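Local structure of citrate synthase (Sulfolobus solfataricus, 1O7X) at residues L28-Y33 with E45-L50; D37-G42 with M173-I178; G233-V238 with Y288-Q293; E280-A285 with V319-G324. The protein belongs to the citrate synthase family, a group of mostly helical enzymes, and assembles as a dimer of identical subunits. All blocks are in the same frame, centred on the assembly; numbering follows the deposited sequence.

How the interactions relate
Interactions 1 and 2 adjoin, their centres about 10 Å apart: Tyr30 of interaction 1 and Ile178 of interaction 2 join the two contacts, and helices 35-41 and 44-53 follow each other in the chain. Interactions 3 and 4 share helix 283-303 and touch through their tyrosines. Between the pairs, Met173 and Ala176 of interaction 2 touch Phe320 of interaction 4. Interaction 1 is the buried contact; the other three are partly buried. In interactions 1 and 2 a basic side chain reaches a backbone carbonyl beside a hydrophobic patch, whereas interactions 3 and 4, farther from the chain's centre, rest on packing without a clear hydrogen bond across.

Interaction 1 (L28-Y33 with E45-L50); sequences LRYRGY and EETIYL
Leu50 sends CG anti to its backbone N (chi1 173°), and its two methyls reach back to the turn at residues 30-33. Arg31 turns CG beside its own backbone N and bends at chi2 (-89°), which lays the chain along Leu50, the two running past each other in opposite directions. Its CB and CG pack on Leu50 CD1, the CG contact at 3.9 Å. Farther out, Arg31 NE donates to Leu50 O over 3.0 Å in a fairly straight bond (159° at the hydrogen), with the oxygen near the guanidinium plane. Arg31 NH2 bonds to Met51 O, so one guanidinium grips two successive carbonyls of helix 44-53. The other Leu50 methyl, CD2, lies 3.8 Å from Tyr33 CD1 and also approaches Tyr30 O. One turn earlier in the helix, Thr47 CG2 comes obliquely to the Tyr30 ring, 4.2 Å from CD1. The hydroxyl of that ring probably bonds to Ile178 O, and Leu38 of helix 35-41 packs against Tyr30, Tyr33 and Leu50. Tyr30 and Tyr33 bracket a type I' turn, closed by hydrogen bonds in both directions between their backbones: a two-residue beta-hairpin, here docked by its turn onto a helix.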
loop_
_atom_site.group_PDB
_atom_site.type_symbol
_atom_site.label_atom_id
_atom_site.label_comp_id
_atom_site.label_asym_id
_atom_site.label_seq_id
_atom_site.Cartn_x
_atom_site.Cartn_y
_atom_site.Cartn_z
ATOM N N LEU A 28 13.117 0.839 -25.944
ATOM C CA LEU A 28 12.000 1.040 -25.039
ATOM C C LEU A 28 10.769 1.472 -25.815
ATOM O O LEU A 28 10.745 2.557 -26.412
ATOM C CB LEU A 28 12.324 2.066 -23.945
ATOM C CG LEU A 28 11.165 2.417 -23.004
ATOM C CD1 LEU A 28 10.726 1.223 -22.169
ATOM C CD2 LEU A 28 11.544 3.576 -22.093
ATOM N N ARG A 29 9.716 0.660 -25.843
ATOM C CA ARG A 29 8.519 1.113 -26.567
ATOM C C ARG A 29 7.284 1.010 -25.684
ATOM O O ARG A 29 7.161 0.163 -24.800
ATOM C CB ARG A 29 8.272 0.340 -27.848
ATOM C CG ARG A 29 9.434 -0.212 -28.651
ATOM C CD ARG A 29 9.003 -0.455 -30.089
ATOM N NE ARG A 29 10.142 -0.556 -30.987
ATOM C CZ ARG A 29 10.648 -1.719 -31.387
ATOM N NH1 ARG A 29 10.130 -2.873 -30.986
ATOM N NH2 ARG A 29 11.687 -1.696 -32.212
ATOM N N TYR A 30 6.322 1.869 -25.940
ATOM C CA TYR A 30 5.054 1.901 -25.239
ATOM C C TYR A 30 3.966 1.572 -26.262
ATOM O O TYR A 30 3.694 2.367 -27.149
ATOM C CB TYR A 30 4.739 3.247 -24.639
ATOM C CG TYR A 30 5.589 3.804 -23.539
ATOM C CD1 TYR A 30 5.606 5.190 -23.359
ATOM C CD2 TYR A 30 6.324 3.033 -22.656
ATOM C CE1 TYR A 30 6.342 5.783 -22.349
ATOM C CE2 TYR A 30 7.071 3.606 -21.642
ATOM C CZ TYR A 30 7.074 4.969 -21.506
ATOM O OH TYR A 30 7.818 5.573 -20.532
ATOM N N ARG A 31 3.339 0.414 -26.122
ATOM C CA ARG A 31 2.292 -0.049 -27.009
ATOM C C ARG A 31 2.805 -0.207 -28.435
ATOM O O ARG A 31 2.035 0.143 -29.320
ATOM C CB ARG A 31 1.133 0.940 -27.068
ATOM C CG ARG A 31 0.372 1.152 -25.792
ATOM C CD ARG A 31 -0.767 0.173 -25.663
ATOM N NE ARG A 31 -1.812 0.714 -24.794
ATOM C CZ ARG A 31 -2.653 -0.128 -24.177
ATOM N NH1 ARG A 31 -2.494 -1.429 -24.393
ATOM N NH2 ARG A 31 -3.604 0.362 -23.398
ATOM N N GLY A 32 4.047 -0.601 -28.657
ATOM C CA GLY A 32 4.626 -0.672 -29.980
ATOM C C GLY A 32 5.357 0.584 -30.457
ATOM O O GLY A 32 6.243 0.493 -31.323
ATOM N N TYR A 33 5.051 1.755 -29.905
ATOM C CA TYR A 33 5.671 3.006 -30.293
ATOM C C TYR A 33 6.984 3.294 -29.608
ATOM O O TYR A 33 6.974 3.202 -28.391
ATOM C CB TYR A 33 4.674 4.148 -30.009
ATOM C CG TYR A 33 3.416 3.921 -30.830
ATOM C CD1 TYR A 33 2.351 3.210 -30.305
ATOM C CD2 TYR A 33 3.334 4.356 -32.152
ATOM C CE1 TYR A 33 1.218 2.978 -31.054
ATOM C CE2 TYR A 33 2.207 4.121 -32.908
ATOM C CZ TYR A 33 1.143 3.431 -32.358
ATOM O OH TYR A 33 -0.011 3.191 -33.087
ATOM N N GLU A 45 0.110 14.322 -22.708
ATOM C CA GLU A 45 -1.303 14.104 -22.939
ATOM C C GLU A 45 -1.575 13.003 -23.960
ATOM O O GLU A 45 -2.477 12.165 -23.809
ATOM C CB GLU A 45 -1.942 15.411 -23.427
ATOM C CG GLU A 45 -2.161 16.460 -22.362
ATOM C CD GLU A 45 -1.081 17.512 -22.288
ATOM O OE1 GLU A 45 0.028 17.249 -22.793
ATOM O OE2 GLU A 45 -1.313 18.611 -21.741
ATOM N N GLU A 46 -0.784 12.962 -25.026
ATOM C CA GLU A 46 -0.947 11.973 -26.073
ATOM C C GLU A 46 -0.542 10.611 -25.520
ATOM O O GLU A 46 -1.150 9.598 -25.839
ATOM C CB GLU A 46 -0.142 12.341 -27.327
ATOM C CG GLU A 46 -0.406 11.350 -28.472
ATOM C CD GLU A 46 0.548 11.526 -29.633
ATOM O OE1 GLU A 46 1.757 11.603 -29.366
ATOM O OE2 GLU A 46 0.115 11.614 -30.798
ATOM N N THR A 47 0.453 10.598 -24.631
ATOM C CA THR A 47 0.890 9.378 -23.960
ATOM C C THR A 47 -0.166 8.926 -22.958
ATOM O O THR A 47 -0.345 7.720 -22.707
ATOM C CB THR A 47 2.253 9.568 -23.277
ATOM O OG1 THR A 47 3.191 10.073 -24.228
ATOM C CG2 THR A 47 2.753 8.239 -22.733
ATOM N N ILE A 48 -0.903 9.874 -22.384
ATOM C CA ILE A 48 -1.975 9.463 -21.477
ATOM C C ILE A 48 -2.991 8.700 -22.327
ATOM O O ILE A 48 -3.165 7.502 -22.106
ATOM C CB ILE A 48 -2.630 10.631 -20.759
ATOM C CG1 ILE A 48 -1.626 11.285 -19.809
ATOM C CG2 ILE A 48 -3.848 10.145 -20.003
ATOM C CD1 ILE A 48 -2.079 12.656 -19.380
ATOM N N TYR A 49 -3.519 9.331 -23.368
ATOM C CA TYR A 49 -4.458 8.712 -24.285
ATOM C C TYR A 49 -4.047 7.331 -24.781
ATOM O O TYR A 49 -4.875 6.415 -24.755
ATOM C CB TYR A 49 -4.723 9.615 -25.534
ATOM C CG TYR A 49 -5.951 9.091 -26.265
ATOM C CD1 TYR A 49 -7.213 9.609 -26.031
ATOM C CD2 TYR A 49 -5.827 8.048 -27.176
ATOM C CE1 TYR A 49 -8.319 9.108 -26.692
ATOM C CE2 TYR A 49 -6.926 7.534 -27.840
ATOM C CZ TYR A 49 -8.165 8.080 -27.586
ATOM O OH TYR A 49 -9.253 7.555 -28.242
ATOM N N LEU A 50 -2.839 7.169 -25.291
ATOM C CA LEU A 50 -2.317 5.921 -25.811
ATOM C C LEU A 50 -2.236 4.811 -24.773
ATOM O O LEU A 50 -2.530 3.626 -24.949
ATOM C CB LEU A 50 -0.916 6.201 -26.397
ATOM C CG LEU A 50 -0.085 5.009 -26.855
ATOM C CD1 LEU A 50 -0.861 4.188 -27.875
ATOM C CD2 LEU A 50 1.277 5.382 -27.427
#

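Interaction 2 (D37-G42 with M173-I178); sequences DLVNYG and MDKALI
Lys175 NZ donates to Gly42 O at 2.9 Å, approaching 21° out of the carbonyl plane, and thereby ties helix 167-180 to Gly42, the residue just after helix 35-41. On the way there the lysine chain, bent at chi2 (-45°), passes obliquely over Val39: CD lies 4.2 Å from Val39 CG2, and CE is 3.5 Å from Val39 O. Beside it, Ile178 packs against Leu38 and Gly42. Its CD1 sits 4.0 Å from Gly42 O and close to Leu38 O, while CG2 packs on Leu38 CB. The two helical segments run nearly antiparallel, at 164°, with their axes 9.7 Å apart. Behind this first shell, Asp174 OD1 forms a salt bridge with Lys175 NZ at 2.8 Å, met nearly along the C-O bond direction, and its OD2 accepts from Tyr44 N. Thr47 of helix 44-53 packs on Ile178, and Ile270 and Leu274 of helix 266-279 adjoin Val39 and Lys175. The ammonium group is thus shared between a carboxylate and the carbonyl of the residue after a helix; the carboxylate, and perhaps the nearby helix C-terminus, would probably favour the protonated lysine.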
loop_
_atom_site.group_PDB
_atom_site.type_symbol
_atom_site.label_atom_id
_atom_site.label_comp_id
_atom_site.label_asym_id
_atom_site.label_seq_id
_atom_site.Cartn_x
_atom_site.Cartn_y
_atom_site.Cartn_z
ATOM N N ASP A 37 9.888 8.344 -30.907
ATOM C CA ASP A 37 8.789 8.962 -31.651
ATOM C C ASP A 37 7.912 9.795 -30.739
ATOM O O ASP A 37 7.622 10.946 -31.103
ATOM C CB ASP A 37 8.046 7.967 -32.530
ATOM C CG ASP A 37 9.019 7.271 -33.467
ATOM O OD1 ASP A 37 9.824 7.936 -34.149
ATOM O OD2 ASP A 37 9.027 6.025 -33.527
ATOM N N LEU A 38 7.540 9.332 -29.543
ATOM C CA LEU A 38 6.710 10.136 -28.647
ATOM C C LEU A 38 7.418 11.341 -28.055
ATOM O O LEU A 38 6.842 12.448 -28.051
ATOM C CB LEU A 38 6.124 9.206 -27.595
ATOM C CG LEU A 38 5.633 7.833 -28.067
ATOM C CD1 LEU A 38 5.611 6.861 -26.883
ATOM C CD2 LEU A 38 4.259 7.879 -28.722
ATOM N N VAL A 39 8.661 11.259 -27.594
ATOM C CA VAL A 39 9.253 12.508 -27.053
ATOM C C VAL A 39 9.484 13.494 -28.193
ATOM O O VAL A 39 9.200 14.694 -28.081
ATOM C CB VAL A 39 10.410 12.296 -26.080
ATOM C CG1 VAL A 39 10.892 10.859 -26.063
ATOM C CG2 VAL A 39 11.607 13.199 -26.308
ATOM N N ASN A 40 9.921 13.021 -29.355
ATOM C CA ASN A 40 10.100 13.839 -30.526
ATOM C C ASN A 40 8.829 14.560 -30.999
ATOM O O ASN A 40 8.868 15.747 -31.321
ATOM C CB ASN A 40 10.523 12.968 -31.725
ATOM C CG ASN A 40 12.005 12.737 -31.852
ATOM O OD1 ASN A 40 12.789 13.564 -31.387
ATOM N ND2 ASN A 40 12.388 11.629 -32.482
ATOM N N TYR A 41 7.727 13.825 -31.153
ATOM C CA TYR A 41 6.525 14.351 -31.733
ATOM C C TYR A 41 5.284 14.630 -30.927
ATOM O O TYR A 41 4.543 15.541 -31.348
ATOM C CB TYR A 41 6.101 13.388 -32.867
ATOM C CG TYR A 41 7.144 13.263 -33.956
ATOM C CD1 TYR A 41 7.500 11.994 -34.397
ATOM C CD2 TYR A 41 7.763 14.366 -34.534
ATOM C CE1 TYR A 41 8.451 11.839 -35.387
ATOM C CE2 TYR A 41 8.708 14.212 -35.525
ATOM C CZ TYR A 41 9.043 12.949 -35.949
ATOM O OH TYR A 41 9.988 12.746 -36.927
ATOM N N GLY A 42 4.948 13.869 -29.890
ATOM C CA GLY A 42 3.720 14.172 -29.144
ATOM C C GLY A 42 4.039 14.752 -27.774
ATOM O O GLY A 42 5.172 15.075 -27.434
ATOM N N MET A 173 9.670 19.573 -18.833
ATOM C CA MET A 173 8.743 18.931 -17.919
ATOM C C MET A 173 7.891 17.902 -18.668
ATOM O O MET A 173 7.846 16.738 -18.249
ATOM C CB MET A 173 7.803 19.910 -17.205
ATOM C CG MET A 173 7.101 19.227 -16.020
ATOM S SD MET A 173 8.333 18.561 -14.883
ATOM C CE MET A 173 7.811 16.879 -14.633
ATOM N N ASP A 174 7.217 18.313 -19.733
ATOM C CA ASP A 174 6.378 17.462 -20.556
ATOM C C ASP A 174 7.069 16.229 -21.120
ATOM O O ASP A 174 6.428 15.178 -21.240
ATOM C CB ASP A 174 5.774 18.291 -21.702
ATOM C CG ASP A 174 5.033 17.452 -22.734
ATOM O OD1 ASP A 174 5.612 17.182 -23.817
ATOM O OD2 ASP A 174 3.878 17.041 -22.448
ATOM N N LYS A 175 8.343 16.298 -21.492
ATOM C CA LYS A 175 9.043 15.131 -22.036
ATOM C C LYS A 175 9.448 14.168 -20.915
ATOM O O LYS A 175 9.434 12.943 -21.062
ATOM C CB LYS A 175 10.280 15.491 -22.859
ATOM C CG LYS A 175 10.040 16.391 -24.044
ATOM C CD LYS A 175 8.831 15.980 -24.860
ATOM C CE LYS A 175 8.431 17.147 -25.755
ATOM N NZ LYS A 175 7.011 16.989 -26.188
ATOM N N ALA A 176 9.749 14.792 -19.769
ATOM C CA ALA A 176 10.074 14.069 -18.555
ATOM C C ALA A 176 8.947 13.084 -18.213
ATOM O O ALA A 176 9.221 11.925 -17.918
ATOM C CB ALA A 176 10.253 15.033 -17.394
ATOM N N LEU A 177 7.721 13.578 -18.285
ATOM C CA LEU A 177 6.516 12.838 -17.984
ATOM C C LEU A 177 6.339 11.624 -18.881
ATOM O O LEU A 177 6.076 10.518 -18.380
ATOM C CB LEU A 177 5.285 13.741 -18.013
ATOM C CG LEU A 177 5.243 14.913 -17.020
ATOM C CD1 LEU A 177 4.071 15.830 -17.302
ATOM C CD2 LEU A 177 5.196 14.412 -15.586
ATOM N N ILE A 178 6.511 11.807 -20.195
ATOM C CA ILE A 178 6.476 10.702 -21.135
ATOM C C ILE A 178 7.590 9.710 -20.806
ATOM O O ILE A 178 7.372 8.493 -20.854
ATOM C CB ILE A 178 6.750 11.154 -22.590
ATOM C CG1 ILE A 178 5.747 12.245 -22.991
ATOM C CG2 ILE A 178 6.739 9.999 -23.585
ATOM C CD1 ILE A 178 6.277 13.185 -24.065
#

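Interaction 3 (G233-V238 with Y288-Q293)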
loop_
_atom_site.group_PDB
_atom_site.type_symbol
_atom_site.label_atom_id
_atom_site.label_comp_id
_atom_site.label_asym_id
_atom_site.label_seq_id
_atom_site.Cartn_x
_atom_site.Cartn_y
_atom_site.Cartn_z
ATOM N N GLY A 233 31.411 19.083 -6.466
ATOM C CA GLY A 233 31.379 20.530 -6.367
ATOM C C GLY A 233 31.806 21.187 -7.660
ATOM O O GLY A 233 31.009 21.828 -8.346
ATOM N N ASP A 234 33.084 21.039 -7.981
ATOM C CA ASP A 234 33.586 21.652 -9.221
ATOM C C ASP A 234 34.206 20.600 -10.121
ATOM O O ASP A 234 34.800 19.614 -9.694
ATOM C CB ASP A 234 34.461 22.823 -8.806
ATOM C CG ASP A 234 35.712 23.070 -9.605
ATOM O OD1 ASP A 234 35.578 23.536 -10.756
ATOM O OD2 ASP A 234 36.806 22.798 -9.054
ATOM N N PRO A 235 34.072 20.815 -11.430
ATOM C CA PRO A 235 34.574 19.952 -12.474
ATOM C C PRO A 235 36.051 19.612 -12.428
ATOM O O PRO A 235 36.479 18.576 -12.935
ATOM C CB PRO A 235 34.277 20.706 -13.768
ATOM C CG PRO A 235 33.116 21.574 -13.424
ATOM C CD PRO A 235 33.339 21.975 -12.002
ATOM N N ASN A 236 36.870 20.446 -11.795
ATOM C CA ASN A 236 38.293 20.236 -11.656
ATOM C C ASN A 236 38.643 19.158 -10.650
ATOM O O ASN A 236 39.816 18.757 -10.596
ATOM C CB ASN A 236 38.982 21.562 -11.307
ATOM C CG ASN A 236 39.100 22.445 -12.541
ATOM O OD1 ASN A 236 39.465 21.973 -13.625
ATOM N ND2 ASN A 236 38.774 23.722 -12.369
ATOM N N ARG A 237 37.675 18.659 -9.885
ATOM C CA ARG A 237 37.934 17.587 -8.935
ATOM C C ARG A 237 37.418 16.238 -9.425
ATOM O O ARG A 237 37.730 15.226 -8.777
ATOM C CB ARG A 237 37.320 17.915 -7.582
ATOM C CG ARG A 237 37.438 19.337 -7.087
ATOM C CD ARG A 237 38.843 19.657 -6.598
ATOM N NE ARG A 237 38.945 21.037 -6.146
ATOM C CZ ARG A 237 39.992 21.620 -5.584
ATOM N NH1 ARG A 237 41.124 20.956 -5.369
ATOM N NH2 ARG A 237 39.925 22.898 -5.220
ATOM N N VAL A 238 36.677 16.165 -10.531
ATOM C CA VAL A 238 36.166 14.881 -11.011
ATOM C C VAL A 238 37.233 13.789 -10.958
ATOM O O VAL A 238 37.047 12.819 -10.215
ATOM C CB VAL A 238 35.529 14.891 -12.410
ATOM C CG1 VAL A 238 35.214 13.483 -12.895
ATOM C CG2 VAL A 238 34.228 15.687 -12.438
ATOM N N TYR A 288 26.793 21.480 -12.513
ATOM C CA TYR A 288 26.493 20.080 -12.234
ATOM C C TYR A 288 26.470 19.217 -13.487
ATOM O O TYR A 288 26.936 18.077 -13.457
ATOM C CB TYR A 288 25.189 19.900 -11.444
ATOM C CG TYR A 288 25.221 20.549 -10.079
ATOM C CD1 TYR A 288 24.164 21.341 -9.656
ATOM C CD2 TYR A 288 26.305 20.383 -9.234
ATOM C CE1 TYR A 288 24.192 21.940 -8.411
ATOM C CE2 TYR A 288 26.353 20.983 -7.999
ATOM C CZ TYR A 288 25.288 21.756 -7.592
ATOM O OH TYR A 288 25.315 22.359 -6.355
ATOM N N PHE A 289 25.990 19.764 -14.601
ATOM C CA PHE A 289 25.986 19.112 -15.891
ATOM C C PHE A 289 27.414 18.855 -16.383
ATOM O O PHE A 289 27.655 17.873 -17.099
ATOM C CB PHE A 289 25.251 19.900 -16.986
ATOM C CG PHE A 289 25.151 19.088 -18.257
ATOM C CD1 PHE A 289 24.211 18.086 -18.386
ATOM C CD2 PHE A 289 26.027 19.314 -19.307
ATOM C CE1 PHE A 289 24.130 17.334 -19.545
ATOM C CE2 PHE A 289 25.950 18.567 -20.467
ATOM C CZ PHE A 289 25.000 17.574 -20.595
ATOM N N GLU A 290 28.339 19.729 -16.002
ATOM C CA GLU A 290 29.722 19.520 -16.412
ATOM C C GLU A 290 30.380 18.449 -15.564
ATOM O O GLU A 290 31.163 17.677 -16.106
ATOM C CB GLU A 290 30.492 20.822 -16.412
ATOM C CG GLU A 290 29.958 21.823 -17.448
ATOM C CD GLU A 290 30.818 23.078 -17.378
ATOM O OE1 GLU A 290 31.960 22.945 -16.876
ATOM O OE2 GLU A 290 30.318 24.122 -17.832
ATOM N N ILE A 291 30.030 18.337 -14.297
ATOM C CA ILE A 291 30.527 17.263 -13.439
ATOM C C ILE A 291 29.983 15.941 -13.983
ATOM O O ILE A 291 30.682 14.942 -14.140
ATOM C CB ILE A 291 30.057 17.426 -11.985
ATOM C CG1 ILE A 291 30.966 18.409 -11.230
ATOM C CG2 ILE A 291 29.984 16.109 -11.239
ATOM C CD1 ILE A 291 30.258 19.701 -10.883
ATOM N N ALA A 292 28.674 15.953 -14.235
ATOM C CA ALA A 292 27.999 14.767 -14.758
ATOM C C ALA A 292 28.657 14.300 -16.053
ATOM O O ALA A 292 29.227 13.195 -16.119
ATOM C CB ALA A 292 26.517 15.076 -14.889
ATOM N N GLN A 293 28.684 15.134 -17.090
ATOM C CA GLN A 293 29.282 14.758 -18.374
ATOM C C GLN A 293 30.714 14.244 -18.284
ATOM O O GLN A 293 31.052 13.352 -19.078
ATOM C CB GLN A 293 29.157 15.910 -19.361
ATOM C CG GLN A 293 29.881 15.756 -20.686
ATOM C CD GLN A 293 29.697 17.009 -21.533
ATOM O OE1 GLN A 293 29.688 18.122 -21.000
ATOM N NE2 GLN A 293 29.537 16.843 -22.842
#
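Ile291 reaches from helix 283-303 into the bend that follows helix 221-232. From CB, its CG1 branch stands anti to the carbonyl carbon (chi1 -83°) and is carried over the backbone of the bend. There CG1 lies 3.9 Å from Pro235 N and 4.1 Å from Asp234 C, against the peptide that joins these two residues. At the tip, CD1 meets Gly233 O at 3.4 Å and Pro235 CD at 4.0 Å, the isoleucine and the proline ring crossing at about a right angle. The same carbonyl, Gly233 O, accepts a hydrogen bond from Arg287 NH1, and Phe229 and Ile232 of helix 221-232 add further apolar packing to Ile291.

This is a helix-to-helix connection: Gly233 leaves helix 221-232 with positive phi, the chain then turns toward helix 238-248, and the helix carrying Ile291 packs against this connection, within the largely helical fold of citrate synthases. Val238 points toward that helix and places CG2 4.0 Å from Ile291 O; it also packs on Leu295 and Leu298 one and two turns farther along. At the other border of the contact, Pro235 CG touches the Glu290 chain, 4.0 Å from CB and 3.9 Å from OE1. Glu290 is extended beyond CG, and its OE2 pairs with Arg286 NE in a salt bridge within the helix.

Interaction 4 (E280-A285 with V319-G324); sequences ERNADA and VFYALG
The Tyr321 ring turns an edge toward the start of helix 283-303: Asp284 CB lies in the ring plane, 4.0 Å from CE2, and Ala285 N is near the same plane at 4.2 Å from CE2. This is a helix-on-helix contact in an all-helical part of the citrate synthase fold, joining the N-terminal turn of helix 283-303 to the last turn of helix 316-323. Asn282 OD1 approaches the ring obliquely, 4.4 Å from CE2. The Asp284 carboxylate is turned steeply against the ring, their planes 76° apart. Two other aromatic rings adjoin the tyrosine, Tyr288 meeting it edge-to-face and Phe226 with the ring planes at about 45°.

Asn282 occupies the N-cap position of helix 283-303, although its side chain makes no capping bond; its OD1 lies 4.1 Å from Tyr321 O. Helix 316-323 ends in a Schellman motif at Gly324, which has positive phi. Tyr321 reaches across because CG stands anti to the backbone N (chi1 -174°), carrying the hydroxyl to 3.4 Å from Asp284 OD2. The other carboxylate oxygen, Asp284 OD1, forms a salt bridge with Arg287 NH2, one turn along the same helix. Deeper in, where Ile279 also packs on Ala285, the backbones come closest, the CA atoms of Ala285 and Ala322 lying 5.6 Å apart, and the two methyls touch, Ala285 CB 4.1 Å from Ala322 CB.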
loop_
_atom_site.group_PDB
_atom_site.type_symbol
_atom_site.label_atom_id
_atom_site.label_comp_id
_atom_site.label_asym_id
_atom_site.label_seq_id
_atom_site.Cartn_x
_atom_site.Cartn_y
_atom_site.Cartn_z
ATOM N N GLU A 280 21.929 26.750 -20.038
ATOM C CA GLU A 280 22.328 28.131 -20.309
ATOM C C GLU A 280 21.837 29.018 -19.158
ATOM O O GLU A 280 22.594 29.666 -18.447
ATOM C CB GLU A 280 21.709 28.662 -21.599
ATOM C CG GLU A 280 21.773 27.676 -22.745
ATOM C CD GLU A 280 20.704 26.597 -22.682
ATOM O OE1 GLU A 280 19.655 26.859 -22.055
ATOM O OE2 GLU A 280 20.951 25.514 -23.256
ATOM N N ARG A 281 20.515 29.002 -18.991
ATOM C CA ARG A 281 19.821 29.728 -17.947
ATOM C C ARG A 281 20.441 29.500 -16.570
ATOM O O ARG A 281 20.695 30.468 -15.849
ATOM C CB ARG A 281 18.341 29.313 -17.920
ATOM C CG ARG A 281 17.669 29.322 -16.560
ATOM C CD ARG A 281 16.195 29.676 -16.614
ATOM N NE ARG A 281 15.801 30.610 -15.557
ATOM C CZ ARG A 281 14.590 30.646 -15.010
ATOM N NH1 ARG A 281 13.640 29.805 -15.396
ATOM N NH2 ARG A 281 14.319 31.534 -14.060
ATOM N N ASN A 282 20.615 28.235 -16.202
ATOM C CA ASN A 282 21.085 27.911 -14.866
ATOM C C ASN A 282 22.557 27.586 -14.757
ATOM O O ASN A 282 23.049 26.506 -15.079
ATOM C CB ASN A 282 20.217 26.775 -14.312
ATOM C CG ASN A 282 19.702 27.102 -12.924
ATOM O OD1 ASN A 282 19.279 26.223 -12.174
ATOM N ND2 ASN A 282 19.725 28.384 -12.582
ATOM N N ALA A 283 23.283 28.565 -14.216
ATOM C CA ALA A 283 24.719 28.472 -14.008
ATOM C C ALA A 283 25.042 27.375 -13.009
ATOM O O ALA A 283 26.054 26.680 -13.141
ATOM C CB ALA A 283 25.274 29.815 -13.577
ATOM N N ASP A 284 24.151 27.188 -12.036
ATOM C CA ASP A 284 24.326 26.089 -11.089
ATOM C C ASP A 284 24.089 24.754 -11.792
ATOM O O ASP A 284 24.809 23.799 -11.503
ATOM C CB ASP A 284 23.448 26.265 -9.857
ATOM C CG ASP A 284 24.266 26.021 -8.598
ATOM O OD1 ASP A 284 25.299 25.321 -8.703
ATOM O OD2 ASP A 284 23.899 26.512 -7.511
ATOM N N ALA A 285 23.128 24.685 -12.715
ATOM C CA ALA A 285 22.844 23.474 -13.465
ATOM C C ALA A 285 24.027 23.018 -14.319
ATOM O O ALA A 285 24.508 21.893 -14.225
ATOM C CB ALA A 285 21.638 23.692 -14.364
ATOM N N VAL A 319 17.718 17.732 -15.143
ATOM C CA VAL A 319 16.571 18.427 -15.752
ATOM C C VAL A 319 15.682 19.042 -14.675
ATOM O O VAL A 319 15.284 20.221 -14.716
ATOM C CB VAL A 319 15.786 17.483 -16.673
ATOM C CG1 VAL A 319 14.479 18.073 -17.173
ATOM C CG2 VAL A 319 16.695 17.093 -17.827
ATOM N N PHE A 320 15.350 18.220 -13.664
ATOM C CA PHE A 320 14.451 18.675 -12.595
ATOM C C PHE A 320 15.087 19.845 -11.861
ATOM O O PHE A 320 14.381 20.814 -11.619
ATOM C CB PHE A 320 14.013 17.556 -11.655
ATOM C CG PHE A 320 13.310 16.394 -12.299
ATOM C CD1 PHE A 320 13.721 15.094 -12.047
ATOM C CD2 PHE A 320 12.229 16.601 -13.142
ATOM C CE1 PHE A 320 13.054 14.039 -12.649
ATOM C CE2 PHE A 320 11.580 15.541 -13.739
ATOM C CZ PHE A 320 11.981 14.248 -13.512
ATOM N N TYR A 321 16.378 19.742 -11.546
ATOM C CA TYR A 321 17.106 20.810 -10.875
ATOM C C TYR A 321 17.103 22.061 -11.758
ATOM O O TYR A 321 16.765 23.153 -11.323
ATOM C CB TYR A 321 18.544 20.428 -10.559
ATOM C CG TYR A 321 19.282 21.456 -9.727
ATOM C CD1 TYR A 321 18.983 21.622 -8.376
ATOM C CD2 TYR A 321 20.272 22.262 -10.272
ATOM C CE1 TYR A 321 19.641 22.555 -7.601
ATOM C CE2 TYR A 321 20.939 23.201 -9.493
ATOM C CZ TYR A 321 20.622 23.350 -8.160
ATOM O OH TYR A 321 21.280 24.271 -7.384
ATOM N N ALA A 322 17.342 21.882 -13.055
ATOM C CA ALA A 322 17.305 22.989 -13.998
ATOM C C ALA A 322 15.914 23.599 -14.071
ATOM O O ALA A 322 15.820 24.825 -14.236
ATOM C CB ALA A 322 17.834 22.551 -15.353
ATOM N N LEU A 323 14.821 22.862 -13.929
ATOM C CA LEU A 323 13.498 23.479 -13.985
ATOM C C LEU A 323 13.238 24.264 -12.699
ATOM O O LEU A 323 12.336 25.111 -12.692
ATOM C CB LEU A 323 12.357 22.508 -14.264
ATOM C CG LEU A 323 12.375 21.576 -15.464
ATOM C CD1 LEU A 323 11.218 20.594 -15.487
ATOM C CD2 LEU A 323 12.293 22.357 -16.770
ATOM N N GLY A 324 13.997 24.052 -11.629
ATOM C CA GLY A 324 13.792 24.768 -10.381
ATOM C C GLY A 324 13.435 23.928 -9.159
ATOM O O GLY A 324 13.275 24.482 -8.067
#